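Local atomic coordinates of putative cellulase CEL6 (Mycobacterium tuberculosis, PDB entry 1UP3), a protein that probably hydrolyses internal beta-1,4-glucosidic bonds of cellulose, as a family 6 glycoside hydrolase of the endoglucanase type. Residues F10-P14 and Y60-A64. Numbering follows the deposited sequence.
Sequences FYVDP and YTGAA
A T-shaped aromatic pair, Tyr11 against Tyr60, joins the N-terminal loop to helix 50-66. The CD2-CE2 edge of Tyr11 is directed at a face of the Tyr60 ring. The centroids are 5.2 Å apart and the planes stand at 81°. The edge is not centred on that face. It lies toward the phenol end, with Tyr11 CD2 3.6 Å from Tyr60 CZ and 3.5 Å from Tyr60 OH. The Tyr11 CB points toward the helix, and CG anti to the backbone N (chi1 -177°) carries the ring on to it.

One face of the Tyr11 ring rests on Ala64. Ala64 CA sits over the ring in a CH-pi contact, 3.9 Å from the centroid and 15° off the normal. The methyl of Ala64 lies over the same face, nearer the CB end of the ring, with Ala64 CB 3.8 Å from Tyr11 CG. At the far end, Tyr11 OH passes 3.6 Å from Ala63 CB. The small side chains of Ala63 and Ala64 let the aromatic ring lie close to the helix backbone.

Helix 50-66 links strands 42-44 and 72-75, the first two parallel strands of the distorted, incompletely closed alpha/beta barrel of family 6. The contact therefore packs the N-terminal loop against the outer layer of the barrel, away from the bound glycan. The Tyr60 ring also stacks with Tyr42 at the start of the edge strand.

Asp13 meets the hydroxyl end of Tyr60 through its methylene, with Asp13 CB 3.8 Å from Tyr60 OH. The Asp13 carboxylate plane is nearly perpendicular to the Tyr60 ring. OD1 accepts a hydrogen bond from Ala15 N, and OD2 forms a salt bridge with Arg262. Tyr11 OH is hydrogen-bonded to a bound polyethylene glycol ether (1PG), probably from the crystallisation liquor, in a pocket that also includes Asp13, Tyr60 and Ala63.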
loop_
_atom_site.group_PDB
_atom_site.type_symbol
_atom_site.label_atom_id
_atom_site.label_comp_id
_atom_site.label_asym_id
_atom_site.label_seq_id
_atom_site.Cartn_x
_atom_site.Cartn_y
_atom_site.Cartn_z
ATOM N N PHE A 10 -6.004 10.972 8.565
ATOM C CA PHE A 10 -6.170 9.639 8.029
ATOM C C PHE A 10 -6.900 8.762 9.060
ATOM O O PHE A 10 -6.708 8.884 10.276
ATOM C CB PHE A 10 -4.814 9.048 7.627
ATOM C CG PHE A 10 -4.113 9.854 6.563
ATOM C CD1 PHE A 10 -4.641 9.938 5.302
ATOM C CD2 PHE A 10 -2.946 10.550 6.858
ATOM C CE1 PHE A 10 -4.032 10.683 4.313
ATOM C CE2 PHE A 10 -2.330 11.342 5.866
ATOM C CZ PHE A 10 -2.876 11.407 4.617
ATOM N N TYR A 11 -7.731 7.858 8.558
ATOM C CA TYR A 11 -8.567 7.011 9.419
ATOM C C TYR A 11 -7.789 5.945 10.168
ATOM O O TYR A 11 -7.035 5.193 9.562
ATOM C CB TYR A 11 -9.618 6.352 8.557
ATOM C CG TYR A 11 -10.638 5.478 9.273
ATOM C CD1 TYR A 11 -11.388 5.958 10.322
ATOM C CD2 TYR A 11 -10.885 4.189 8.835
ATOM C CE1 TYR A 11 -12.360 5.138 10.949
ATOM C CE2 TYR A 11 -11.807 3.397 9.444
ATOM C CZ TYR A 11 -12.544 3.872 10.507
ATOM O OH TYR A 11 -13.473 3.042 11.114
ATOM N N VAL A 12 -8.002 5.889 11.482
ATOM C CA VAL A 12 -7.468 4.830 12.315
ATOM C C VAL A 12 -8.523 3.709 12.381
ATOM O O VAL A 12 -9.636 3.919 12.898
ATOM C CB VAL A 12 -7.142 5.345 13.669
ATOM C CG1 VAL A 12 -6.677 4.186 14.574
ATOM C CG2 VAL A 12 -6.078 6.442 13.587
ATOM N N ASP A 13 -8.164 2.533 11.880
ATOM C CA ASP A 13 -9.034 1.353 11.871
ATOM C C ASP A 13 -9.216 0.871 13.318
ATOM O O ASP A 13 -8.247 0.420 13.953
ATOM C CB ASP A 13 -8.363 0.271 11.038
ATOM C CG ASP A 13 -9.189 -0.996 10.921
ATOM O OD1 ASP A 13 -10.219 -1.120 11.633
ATOM O OD2 ASP A 13 -8.774 -1.954 10.210
ATOM N N PRO A 14 -10.418 0.975 13.876
ATOM C CA PRO A 14 -10.618 0.606 15.288
ATOM C C PRO A 14 -10.621 -0.913 15.535
ATOM O O PRO A 14 -10.658 -1.315 16.700
ATOM C CB PRO A 14 -12.003 1.206 15.605
ATOM C CG PRO A 14 -12.692 1.150 14.325
ATOM C CD PRO A 14 -11.669 1.438 13.241
ATOM N N TYR A 60 -16.527 0.627 5.004
ATOM C CA TYR A 60 -15.261 1.200 5.484
ATOM C C TYR A 60 -15.173 2.700 5.174
ATOM O O TYR A 60 -14.810 3.510 6.067
ATOM C CB TYR A 60 -14.073 0.444 4.872
ATOM C CG TYR A 60 -12.768 0.737 5.591
ATOM C CD1 TYR A 60 -12.376 -0.021 6.698
ATOM C CD2 TYR A 60 -11.892 1.681 5.124
ATOM C CE1 TYR A 60 -11.192 0.226 7.340
ATOM C CE2 TYR A 60 -10.684 1.926 5.774
ATOM C CZ TYR A 60 -10.359 1.201 6.879
ATOM O OH TYR A 60 -9.145 1.401 7.529
ATOM N N THR A 61 -15.531 3.088 3.961
ATOM C CA THR A 61 -15.448 4.503 3.581
ATOM C C THR A 61 -16.496 5.327 4.345
ATOM O O THR A 61 -16.268 6.466 4.745
ATOM C CB THR A 61 -15.547 4.747 2.086
ATOM O OG1 THR A 61 -16.786 4.290 1.576
ATOM C CG2 THR A 61 -14.488 3.971 1.326
ATOM N N GLY A 62 -17.649 4.731 4.570
ATOM C CA GLY A 62 -18.688 5.380 5.351
ATOM C C GLY A 62 -18.300 5.542 6.817
ATOM O O GLY A 62 -18.615 6.577 7.432
ATOM N N ALA A 63 -17.609 4.549 7.392
ATOM C CA ALA A 63 -17.126 4.656 8.761
ATOM C C ALA A 63 -16.072 5.748 8.886
ATOM O O ALA A 63 -16.062 6.512 9.850
ATOM C CB ALA A 63 -16.556 3.331 9.249
ATOM N N ALA A 64 -15.209 5.833 7.886
ATOM C CA ALA A 64 -14.174 6.852 7.899
ATOM C C ALA A 64 -14.807 8.238 7.827
ATOM O O ALA A 64 -14.444 9.135 8.589
ATOM C CB ALA A 64 -13.212 6.615 6.765
#